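PDB 5ZVE: tRNA (cytosine(72)-C(5))-methyltransferase from Pyrococcus horikoshii, which methylates the C5 position of cytosine 72 in several tRNAs, taking the methyl group from S-adenosyl-L-methionine. Local coordinates for residues Glu34-Arg39 with Phe163-Leu168; Lys49-Leu54 with Glu69-Val74; Met106-Gly111 with Arg152-Glu157; Met342-Gln347 with Asn359-Phe364. All blocks are in the same frame, centred on the assembly; numbering follows the deposited sequence.

In the fold
Contacts 1 and 2 form one unit. Their centres are 11 Å apart, and strands 35-40 and 70-74 are hydrogen-bonded neighbours in one sheet. Contact 2 is nested within the chain loop that contact 1 closes. Contact 3 is nested there too but belongs to the PUA domain, with its centre 21 Å from that of contact 1. Contact 4 lies in the methyltransferase domain; its centre is 45 Å from that of contact 3, on the opposite side of the chain's centre. Bound S-adenosyl-L-homocysteine is about 13 Å from the Tyr36 side chain. The Gln347 side chain is about 11 Å from that of the cofactor-binding residue Lys211.

Contact 1 (Glu34-Arg39 with Phe163-Leu168); sequences EHYYIR and FKLPSL
Tyr36 lays its side chain against three residues of the loop 163-168. Its CB meets Leu165 CD2 at 3.8 Å, and its ring atom CD1 lies 3.8 Å from Leu165 CD1. Both Leu165 methyls thus lie along the root of the tyrosine. On the CD2 flank of the ring comes Pro166, whose CG is 4.2 Å from Tyr36 CD2. Further out, Leu168 CD1 approaches the ring edge, close to its plane, 3.9 Å from Tyr36 CE2. The same methyl also touches Ile38 CG2, at 3.5 Å. Leu168 CD1 is therefore shared by two residues of strand 35-39 whose side chains lie on one face. Tyr36 holds CG anti to its own nitrogen (chi1 -174°), which lays the ring past the ends of the loop's side chains, running opposite to Pro166 and Leu168. The contact is apolar throughout, and the loop runs past the strand without pairing to it. An alanine in place of Tyr36 is likely to open a gap between Leu165, Pro166 and Leu168 and leave the loop with less to lean on. Strand 70-74 completes the packing on one flank: Phe73 touches Ile38, Pro166 and Leu168. On the other, strand 179-181 brings Pro181 to Tyr36 and Phe179 to Ile38 and Leu168. Strand 35-40 lies between these two in the sheet. Segment 163-168 lies in the loop between strand 154-161, a strand of the PUA fold, and helix 172-175. It packs on the face of the antiparallel sheet of the ferredoxin-like region.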
# COMPACT_ATOMS: atom_id res chain seq x y z
N GLU A 34 9.81 -3.52 6.93
CA GLU A 34 11.14 -4.09 7.05
C GLU A 34 11.54 -4.79 5.76
O GLU A 34 12.72 -4.78 5.37
CB GLU A 34 11.22 -5.06 8.23
CG GLU A 34 11.02 -4.41 9.61
CD GLU A 34 9.56 -4.09 9.94
OE1 GLU A 34 8.67 -4.35 9.11
OE2 GLU A 34 9.31 -3.59 11.06
N HIS A 35 10.56 -5.41 5.11
CA HIS A 35 10.78 -6.07 3.83
C HIS A 35 10.00 -5.35 2.73
O HIS A 35 8.76 -5.37 2.71
CB HIS A 35 10.36 -7.54 3.89
CG HIS A 35 11.30 -8.41 4.67
ND1 HIS A 35 11.13 -9.77 4.79
CD2 HIS A 35 12.40 -8.10 5.39
CE1 HIS A 35 12.10 -10.27 5.54
NE2 HIS A 35 12.88 -9.27 5.92
N TYR A 36 10.73 -4.71 1.82
CA TYR A 36 10.11 -3.91 0.78
C TYR A 36 9.93 -4.74 -0.49
O TYR A 36 10.91 -5.07 -1.17
CB TYR A 36 10.95 -2.66 0.49
CG TYR A 36 10.31 -1.69 -0.48
CD1 TYR A 36 9.12 -1.06 -0.16
CD2 TYR A 36 10.90 -1.41 -1.70
CE1 TYR A 36 8.53 -0.17 -1.03
CE2 TYR A 36 10.32 -0.52 -2.58
CZ TYR A 36 9.13 0.10 -2.25
OH TYR A 36 8.56 0.98 -3.12
N TYR A 37 8.68 -5.08 -0.78
CA TYR A 37 8.36 -6.04 -1.84
C TYR A 37 8.07 -5.38 -3.19
O TYR A 37 7.57 -4.25 -3.25
CB TYR A 37 7.17 -6.91 -1.44
CG TYR A 37 7.52 -8.15 -0.65
CD1 TYR A 37 7.64 -8.11 0.74
CD2 TYR A 37 7.73 -9.36 -1.29
CE1 TYR A 37 7.96 -9.25 1.46
CE2 TYR A 37 8.05 -10.51 -0.57
CZ TYR A 37 8.16 -10.45 0.80
OH TYR A 37 8.48 -11.58 1.51
N ILE A 38 8.39 -6.09 -4.26
CA ILE A 38 7.99 -5.70 -5.60
C ILE A 38 7.41 -6.91 -6.31
O ILE A 38 7.73 -8.05 -5.96
CB ILE A 38 9.17 -5.15 -6.42
CG1 ILE A 38 10.22 -6.25 -6.65
CG2 ILE A 38 9.78 -3.94 -5.73
CD1 ILE A 38 11.40 -5.82 -7.49
N ARG A 39 6.56 -6.68 -7.30
CA ARG A 39 6.06 -7.79 -8.09
C ARG A 39 6.82 -7.91 -9.39
O ARG A 39 6.94 -6.95 -10.14
CB ARG A 39 4.56 -7.63 -8.37
CG ARG A 39 3.97 -8.84 -9.10
CD ARG A 39 2.49 -8.67 -9.41
NE ARG A 39 2.25 -7.82 -10.57
CZ ARG A 39 1.64 -6.64 -10.54
NH1 ARG A 39 1.18 -6.16 -9.39
NH2 ARG A 39 1.47 -5.94 -11.65
N PHE A 163 15.48 5.97 7.89
CA PHE A 163 15.45 4.63 7.31
C PHE A 163 15.80 4.71 5.83
O PHE A 163 15.65 5.76 5.21
CB PHE A 163 14.07 3.97 7.46
CG PHE A 163 13.67 3.72 8.89
CD1 PHE A 163 14.08 2.57 9.55
CD2 PHE A 163 12.86 4.63 9.56
CE1 PHE A 163 13.70 2.33 10.86
CE2 PHE A 163 12.47 4.39 10.87
CZ PHE A 163 12.90 3.24 11.52
N LYS A 164 16.26 3.60 5.28
CA LYS A 164 16.59 3.54 3.87
C LYS A 164 15.92 2.37 3.16
O LYS A 164 16.16 1.21 3.49
CB LYS A 164 18.11 3.46 3.68
CG LYS A 164 18.56 3.39 2.24
CD LYS A 164 17.97 4.51 1.41
CE LYS A 164 18.53 4.50 -0.00
NZ LYS A 164 17.79 5.44 -0.89
N LEU A 165 15.08 2.69 2.18
CA LEU A 165 14.54 1.73 1.24
C LEU A 165 15.07 2.09 -0.13
O LEU A 165 15.29 3.26 -0.42
CB LEU A 165 13.00 1.74 1.24
CG LEU A 165 12.26 1.24 2.48
CD1 LEU A 165 10.76 1.34 2.28
CD2 LEU A 165 12.65 -0.19 2.78
N PRO A 166 15.30 1.09 -0.99
CA PRO A 166 15.81 1.38 -2.34
C PRO A 166 14.83 2.22 -3.15
O PRO A 166 13.63 2.05 -3.01
CB PRO A 166 15.98 -0.02 -2.96
CG PRO A 166 15.03 -0.88 -2.20
CD PRO A 166 15.05 -0.35 -0.79
N SER A 167 15.36 3.14 -3.96
CA SER A 167 14.53 3.86 -4.92
C SER A 167 14.57 3.14 -6.26
O SER A 167 15.64 2.98 -6.85
CB SER A 167 15.01 5.30 -5.08
OG SER A 167 16.32 5.32 -5.61
N LEU A 168 13.42 2.68 -6.73
CA LEU A 168 13.36 1.85 -7.92
C LEU A 168 12.72 2.56 -9.11
O LEU A 168 12.80 2.08 -10.24
CB LEU A 168 12.60 0.56 -7.62
CG LEU A 168 13.01 -0.15 -6.33
CD1 LEU A 168 12.01 -1.23 -6.00
CD2 LEU A 168 14.40 -0.74 -6.47

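Contact 2 (Lys49-Leu54 with Glu69-Val74); sequences KLIGEL and EGLYFV
Leu71 fills the middle of this contact, with Ile51 of helix 47-56 lying obliquely across it. Ile51 CD1 is 3.6 Å from Leu71 CD2, and Ile51 CG1 sits over the leucine fork, 3.7 Å from Leu71 CD1. The bond leaving the Ile51 backbone does not aim at the strand. With CG1 anti to the carbonyl carbon (chi1 -80°), its long branch still reaches the leucine. Leu50 and Leu54, one helical turn apart, come in at Leu71 CD1 as well: Leu50 CD2 and Leu54 CD1 each stand 4.2 Å from it. Leu54 CD1 also meets the edge of the Phe73 ring, 3.9 Å from Phe73 CZ. The two side chains cross at about a right angle. Helix segment 49-54 and strand 70-74 run roughly parallel, 22° apart, with their axes 10.9 Å from each other.

Around this shell, Val40 packs on both Leu50 and Leu71, and Ile38 on both Leu71 and Phe73. Leu59 covers Leu54 and Phe73. Arg47, at the start of the helix, donates to the backbone oxygen of Gly70 and ties helix to strand. Strands 35-40 and 62-63 flank 70-74, an order that with helix 47-56 makes a split beta-alpha-beta unit, as in ferredoxin-like folds. All five side chains that meet here are aliphatic or aromatic and buried. Between the two segments the contact is therefore purely hydrophobic; the polar tie comes from Arg47 at the first turn.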
# COMPACT_ATOMS: atom_id res chain seq x y z
N LYS A 49 15.80 -13.56 -14.14
CA LYS A 49 16.32 -12.57 -15.08
C LYS A 49 16.29 -11.16 -14.48
O LYS A 49 17.26 -10.42 -14.60
CB LYS A 49 15.52 -12.61 -16.38
CG LYS A 49 15.78 -13.86 -17.22
CD LYS A 49 17.01 -13.70 -18.10
CE LYS A 49 16.66 -12.96 -19.39
NZ LYS A 49 17.73 -13.06 -20.43
N LEU A 50 15.16 -10.80 -13.86
CA LEU A 50 15.02 -9.49 -13.23
C LEU A 50 16.05 -9.29 -12.12
O LEU A 50 16.66 -8.23 -12.02
CB LEU A 50 13.61 -9.30 -12.67
CG LEU A 50 13.39 -7.99 -11.91
CD1 LEU A 50 13.81 -6.79 -12.75
CD2 LEU A 50 11.94 -7.85 -11.45
N ILE A 51 16.23 -10.32 -11.30
CA ILE A 51 17.23 -10.31 -10.24
C ILE A 51 18.60 -9.96 -10.81
O ILE A 51 19.31 -9.11 -10.27
CB ILE A 51 17.30 -11.67 -9.53
CG1 ILE A 51 16.16 -11.79 -8.51
CG2 ILE A 51 18.65 -11.88 -8.86
CD1 ILE A 51 16.11 -13.13 -7.86
N GLY A 52 18.97 -10.63 -11.91
CA GLY A 52 20.21 -10.32 -12.60
C GLY A 52 20.31 -8.84 -12.94
O GLY A 52 21.37 -8.24 -12.77
N GLU A 53 19.21 -8.25 -13.39
CA GLU A 53 19.17 -6.83 -13.75
C GLU A 53 19.32 -5.93 -12.53
O GLU A 53 19.99 -4.90 -12.59
CB GLU A 53 17.87 -6.49 -14.49
CG GLU A 53 17.78 -7.10 -15.87
CD GLU A 53 18.93 -6.66 -16.77
OE1 GLU A 53 19.39 -5.50 -16.64
OE2 GLU A 53 19.40 -7.49 -17.58
N LEU A 54 18.69 -6.33 -11.42
CA LEU A 54 18.76 -5.54 -10.20
C LEU A 54 20.12 -5.65 -9.51
O LEU A 54 20.58 -4.70 -8.88
CB LEU A 54 17.65 -5.97 -9.23
CG LEU A 54 16.22 -5.74 -9.73
CD1 LEU A 54 15.20 -6.38 -8.79
CD2 LEU A 54 15.95 -4.25 -9.88
N GLU A 69 6.45 -14.79 -7.85
CA GLU A 69 6.61 -13.48 -8.47
C GLU A 69 7.05 -12.42 -7.47
O GLU A 69 7.10 -11.23 -7.78
CB GLU A 69 5.31 -13.04 -9.16
CG GLU A 69 4.13 -12.80 -8.21
CD GLU A 69 3.32 -14.06 -7.95
OE1 GLU A 69 3.91 -15.06 -7.46
OE2 GLU A 69 2.11 -14.06 -8.23
N GLY A 70 7.39 -12.85 -6.25
CA GLY A 70 7.77 -11.90 -5.21
C GLY A 70 9.26 -11.70 -4.99
O GLY A 70 10.01 -12.67 -4.85
N LEU A 71 9.69 -10.44 -4.94
CA LEU A 71 11.05 -10.09 -4.55
C LEU A 71 10.97 -9.01 -3.50
O LEU A 71 10.10 -8.15 -3.57
CB LEU A 71 11.88 -9.60 -5.74
CG LEU A 71 12.38 -10.61 -6.77
CD1 LEU A 71 13.02 -9.90 -7.93
CD2 LEU A 71 13.35 -11.57 -6.13
N TYR A 72 11.89 -9.03 -2.54
CA TYR A 72 11.88 -7.97 -1.54
C TYR A 72 13.28 -7.48 -1.20
O TYR A 72 14.27 -8.18 -1.39
CB TYR A 72 11.15 -8.43 -0.27
CG TYR A 72 11.85 -9.50 0.53
CD1 TYR A 72 12.78 -9.17 1.51
CD2 TYR A 72 11.59 -10.85 0.31
CE1 TYR A 72 13.43 -10.14 2.24
CE2 TYR A 72 12.24 -11.84 1.04
CZ TYR A 72 13.16 -11.47 2.00
OH TYR A 72 13.81 -12.43 2.74
N PHE A 73 13.34 -6.25 -0.71
CA PHE A 73 14.60 -5.65 -0.29
C PHE A 73 14.56 -5.42 1.20
O PHE A 73 13.52 -5.03 1.75
CB PHE A 73 14.85 -4.33 -1.03
CG PHE A 73 14.81 -4.45 -2.53
CD1 PHE A 73 13.60 -4.39 -3.21
CD2 PHE A 73 15.98 -4.63 -3.25
CE1 PHE A 73 13.57 -4.51 -4.59
CE2 PHE A 73 15.95 -4.75 -4.63
CZ PHE A 73 14.74 -4.69 -5.30
N VAL A 74 15.67 -5.69 1.87
CA VAL A 74 15.72 -5.51 3.31
C VAL A 74 15.93 -4.03 3.62
O VAL A 74 16.79 -3.38 3.02
CB VAL A 74 16.82 -6.37 3.95
CG1 VAL A 74 16.88 -6.11 5.45
CG2 VAL A 74 16.57 -7.85 3.68

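Contact 3 (Met106-Gly111 with Arg152-Glu157); sequences MLYAPG and RGLAVE
Leu107 and Val156 meet through matching first torsions. Leu107 CG lies anti to the backbone N (chi1 179°). Val156 CG1 does likewise, and this puts Val156 CG2 against the leucine, 4.1 Å from Leu107 CD2. Leu107 CB stands 4.0 Å from Val156 CB. Leu154 has nearly the same two torsions as Leu107, and with chi2 at 56° its CD1 reaches Met106 CB at 3.6 Å. Met106 then runs beside Glu157, the two chains pointing the same way; the Glu157 carboxylate goes to Arg141.

The backbones pair antiparallel. Leu107 and Val156 bond to each other both ways, Leu107 N giving to Val156 O at 3.1 Å. Leu107 O takes two donors: Val156 N at 3.0 Å and Ala155 N at 2.9 Å. One residue thus faces two, and Ala155 CB is pressed against the shared oxygen. Beyond the extra residue, Ala109 N bonds to Gly153 O at 3.1 Å, and the same oxygen lies at the edge of the Tyr108 ring. Gly153 has a positive phi, where a side chain would jam against the carbonyl oxygen of Arg152.

Leu107 and Val156 point into the domain core. Ile127 meets both, and Val125 touches Val156. Leu107 also packs on Val91, Ala93 and helix 95-101. The pairing of Ala155 and Val156 with Leu107 is a classic beta bulge, here at the edge of the mixed sheet of the PUA domain, where 107-108 is the outermost strand.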
# COMPACT_ATOMS: atom_id res chain seq x y z
N MET A 106 15.94 12.01 -1.37
CA MET A 106 16.52 13.34 -1.25
C MET A 106 15.42 14.35 -0.96
O MET A 106 14.26 14.07 -1.20
CB MET A 106 17.26 13.72 -2.53
CG MET A 106 18.27 12.69 -3.02
SD MET A 106 19.66 12.55 -1.89
CE MET A 106 19.23 11.07 -0.98
N LEU A 107 15.80 15.52 -0.48
CA LEU A 107 14.83 16.59 -0.29
C LEU A 107 14.96 17.61 -1.40
O LEU A 107 16.03 18.20 -1.59
CB LEU A 107 15.00 17.25 1.08
CG LEU A 107 14.02 18.40 1.36
CD1 LEU A 107 12.58 17.91 1.29
CD2 LEU A 107 14.30 19.04 2.70
N TYR A 108 13.88 17.81 -2.14
CA TYR A 108 13.88 18.79 -3.23
C TYR A 108 13.19 20.07 -2.78
O TYR A 108 12.43 20.08 -1.81
CB TYR A 108 13.20 18.19 -4.46
CG TYR A 108 13.90 16.94 -4.94
CD1 TYR A 108 15.05 17.02 -5.71
CD2 TYR A 108 13.43 15.68 -4.58
CE1 TYR A 108 15.70 15.87 -6.14
CE2 TYR A 108 14.08 14.53 -5.00
CZ TYR A 108 15.22 14.63 -5.78
OH TYR A 108 15.88 13.50 -6.20
N ALA A 109 13.47 21.16 -3.50
CA ALA A 109 13.05 22.50 -3.09
C ALA A 109 11.54 22.65 -2.86
O ALA A 109 11.14 23.20 -1.83
CB ALA A 109 13.52 23.53 -4.11
N PRO A 110 10.69 22.16 -3.79
CA PRO A 110 9.25 22.25 -3.48
C PRO A 110 8.85 21.48 -2.22
O PRO A 110 7.77 21.72 -1.68
CB PRO A 110 8.58 21.64 -4.72
CG PRO A 110 9.64 20.91 -5.44
CD PRO A 110 10.91 21.64 -5.15
N GLY A 111 9.70 20.58 -1.75
CA GLY A 111 9.41 19.82 -0.55
C GLY A 111 9.77 20.58 0.71
O GLY A 111 9.51 20.12 1.82
N ARG A 152 12.21 23.97 -8.38
CA ARG A 152 12.76 22.65 -8.66
C ARG A 152 14.18 22.55 -8.13
O ARG A 152 14.72 23.52 -7.61
CB ARG A 152 12.72 22.37 -10.17
CG ARG A 152 13.45 23.40 -11.01
CD ARG A 152 13.50 23.00 -12.47
NE ARG A 152 14.21 21.74 -12.68
CZ ARG A 152 15.53 21.63 -12.78
NH1 ARG A 152 16.29 22.71 -12.70
NH2 ARG A 152 16.09 20.44 -12.96
N GLY A 153 14.78 21.36 -8.25
CA GLY A 153 16.17 21.17 -7.88
C GLY A 153 16.38 20.47 -6.55
O GLY A 153 15.45 20.28 -5.78
N LEU A 154 17.63 20.10 -6.29
CA LEU A 154 18.01 19.42 -5.05
C LEU A 154 18.31 20.41 -3.93
O LEU A 154 19.18 21.27 -4.07
CB LEU A 154 19.22 18.52 -5.31
CG LEU A 154 19.79 17.73 -4.13
CD1 LEU A 154 18.72 16.86 -3.50
CD2 LEU A 154 20.97 16.87 -4.60
N ALA A 155 17.61 20.27 -2.81
CA ALA A 155 17.76 21.20 -1.69
C ALA A 155 18.67 20.62 -0.61
O ALA A 155 19.58 21.29 -0.13
CB ALA A 155 16.40 21.55 -1.11
N VAL A 156 18.40 19.38 -0.22
CA VAL A 156 19.27 18.70 0.73
C VAL A 156 19.59 17.31 0.23
O VAL A 156 18.69 16.51 -0.04
CB VAL A 156 18.64 18.60 2.14
CG1 VAL A 156 19.59 17.89 3.09
CG2 VAL A 156 18.28 19.97 2.67
N GLU A 157 20.88 17.01 0.10
CA GLU A 157 21.30 15.64 -0.15
C GLU A 157 21.24 14.89 1.16
O GLU A 157 22.01 15.16 2.08
CB GLU A 157 22.71 15.61 -0.75
CG GLU A 157 23.25 14.21 -0.99
CD GLU A 157 24.69 14.23 -1.49
OE1 GLU A 157 25.22 15.32 -1.76
OE2 GLU A 157 25.27 13.14 -1.64

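Contact 4 (Met342-Gln347 with Asn359-Phe364); sequences MKLEEQ and NKVQRF
Gln347 and Gln362 cross obliquely, their amide planes 49° apart. Gln362 NE2 donates to Gln347 OE1 at 2.8 Å. The oxygen lies in the Gln362 amide plane, but the donor stands above the Gln347 carbonyl plane, and the bond is bent (139° at the hydrogen). With CG anti to the carbonyl carbon (chi1 -61°) and an extended chain beyond, Gln347 puts its other end, NE2, to work as well. NE2 donates to a water at 3.0 Å, which sits between Glu345 O and Lys360 O, and also to Ile376 O. A second water accepts from Gln347 N and gives to Lys360 O at 2.7 Å. A leucine in place of Gln347 would probably leave Gln362 NE2 and Ile376 O each short of one partner, and the first water without its donor.

Lys360 stretches along the backbone of 344-346, with CD 3.8 Å from Glu346 N. Its NZ ends 4.4 Å from Lys343 NZ. This like-charge pair is probably eased by Glu345, whose OE2 makes a long salt bridge to Lys343. Leu344 lies slantwise across Val361, its CD2 3.6 Å from Val361 CG1.

Gln362 is held further by Ile349 O at NE2 and by Ile351 N and Gly352 N at OE1. Strand 374-381 pairs with both 342-344 and 361-364, and its Leu379 and Ala377 back Leu344 and Val361. Helix 184-193 covers the glutamines, through Val192 on Gln347 and Val188 on Gln362.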
# COMPACT_ATOMS: atom_id res chain seq x y z
N MET A 342 -23.44 -15.07 1.41
CA MET A 342 -22.06 -15.39 1.09
C MET A 342 -21.47 -16.33 2.13
O MET A 342 -21.85 -16.28 3.30
CB MET A 342 -21.22 -14.12 1.00
CG MET A 342 -21.72 -13.06 0.02
SD MET A 342 -21.60 -13.60 -1.69
CE MET A 342 -19.83 -13.79 -1.89
N LYS A 343 -20.54 -17.19 1.71
CA LYS A 343 -19.92 -18.17 2.59
C LYS A 343 -18.39 -18.08 2.58
O LYS A 343 -17.78 -17.96 1.53
CB LYS A 343 -20.37 -19.58 2.19
CG LYS A 343 -19.81 -20.69 3.06
CD LYS A 343 -20.33 -22.05 2.60
CE LYS A 343 -19.70 -23.20 3.38
NZ LYS A 343 -18.23 -23.27 3.16
N LEU A 344 -17.79 -18.14 3.77
CA LEU A 344 -16.33 -18.11 3.89
C LEU A 344 -15.67 -19.32 3.25
O LEU A 344 -16.14 -20.45 3.41
CB LEU A 344 -15.92 -18.01 5.36
CG LEU A 344 -15.93 -16.65 6.04
CD1 LEU A 344 -15.83 -16.84 7.53
CD2 LEU A 344 -14.78 -15.81 5.55
N GLU A 345 -14.58 -19.09 2.55
CA GLU A 345 -13.81 -20.16 1.92
C GLU A 345 -12.33 -20.05 2.27
O GLU A 345 -11.79 -18.96 2.43
CB GLU A 345 -13.99 -20.14 0.40
CG GLU A 345 -15.43 -20.25 -0.06
CD GLU A 345 -15.76 -21.64 -0.58
OE1 GLU A 345 -15.17 -22.05 -1.60
OE2 GLU A 345 -16.61 -22.33 0.03
N GLU A 346 -11.70 -21.21 2.39
CA GLU A 346 -10.27 -21.30 2.64
C GLU A 346 -9.48 -20.57 1.56
O GLU A 346 -9.76 -20.72 0.37
CB GLU A 346 -9.84 -22.77 2.71
CG GLU A 346 -8.45 -23.02 3.22
CD GLU A 346 -8.07 -24.49 3.15
OE1 GLU A 346 -8.18 -25.08 2.06
OE2 GLU A 346 -7.69 -25.06 4.20
N GLN A 347 -8.50 -19.78 1.97
CA GLN A 347 -7.66 -19.07 1.01
C GLN A 347 -6.46 -19.94 0.65
O GLN A 347 -5.93 -20.66 1.50
CB GLN A 347 -7.22 -17.72 1.57
CG GLN A 347 -8.37 -16.79 1.89
CD GLN A 347 -7.91 -15.46 2.46
OE1 GLN A 347 -6.74 -15.09 2.31
NE2 GLN A 347 -8.82 -14.74 3.10
N ASN A 359 -12.48 -17.39 11.44
CA ASN A 359 -11.53 -18.46 11.14
C ASN A 359 -10.82 -18.46 9.78
O ASN A 359 -9.62 -18.74 9.72
CB ASN A 359 -12.23 -19.81 11.30
CG ASN A 359 -11.97 -20.44 12.65
OD1 ASN A 359 -10.87 -20.33 13.20
ND2 ASN A 359 -12.98 -21.10 13.20
N LYS A 360 -11.52 -18.15 8.70
CA LYS A 360 -10.92 -18.34 7.38
C LYS A 360 -10.39 -17.07 6.73
O LYS A 360 -9.77 -17.13 5.67
CB LYS A 360 -11.93 -19.02 6.45
CG LYS A 360 -12.32 -20.42 6.88
CD LYS A 360 -13.24 -21.08 5.87
CE LYS A 360 -13.49 -22.53 6.22
NZ LYS A 360 -14.34 -23.19 5.19
N VAL A 361 -10.64 -15.92 7.36
CA VAL A 361 -10.07 -14.67 6.85
C VAL A 361 -8.62 -14.52 7.29
O VAL A 361 -8.19 -15.13 8.27
CB VAL A 361 -10.87 -13.44 7.31
CG1 VAL A 361 -12.25 -13.45 6.69
CG2 VAL A 361 -10.94 -13.37 8.83
N GLN A 362 -7.88 -13.70 6.57
CA GLN A 362 -6.44 -13.61 6.79
C GLN A 362 -6.01 -12.18 7.11
O GLN A 362 -6.23 -11.26 6.31
CB GLN A 362 -5.69 -14.13 5.57
CG GLN A 362 -4.19 -14.22 5.76
CD GLN A 362 -3.48 -14.87 4.59
OE1 GLN A 362 -2.29 -15.15 4.66
NE2 GLN A 362 -4.20 -15.10 3.50
N ARG A 363 -5.38 -12.00 8.26
CA ARG A 363 -4.90 -10.68 8.66
C ARG A 363 -3.38 -10.62 8.63
O ARG A 363 -2.70 -11.61 8.89
CB ARG A 363 -5.39 -10.31 10.05
CG ARG A 363 -6.67 -9.48 10.07
CD ARG A 363 -7.09 -9.19 11.50
NE ARG A 363 -8.24 -8.29 11.57
CZ ARG A 363 -8.15 -6.98 11.79
NH1 ARG A 363 -6.96 -6.41 11.93
NH2 ARG A 363 -9.25 -6.24 11.86
N PHE A 364 -2.86 -9.44 8.30
CA PHE A 364 -1.44 -9.17 8.37
C PHE A 364 -1.18 -8.06 9.39
O PHE A 364 -1.93 -7.08 9.46
CB PHE A 364 -0.89 -8.78 7.00
CG PHE A 364 -0.86 -9.92 6.01
CD1 PHE A 364 -1.96 -10.19 5.21
CD2 PHE A 364 0.26 -10.72 5.90
CE1 PHE A 364 -1.93 -11.24 4.30
CE2 PHE A 364 0.30 -11.77 4.99
CZ PHE A 364 -0.80 -12.03 4.19
O HOH W 1 -11.44 -16.13 3.42
O HOH W 2 -8.46 -19.42 4.96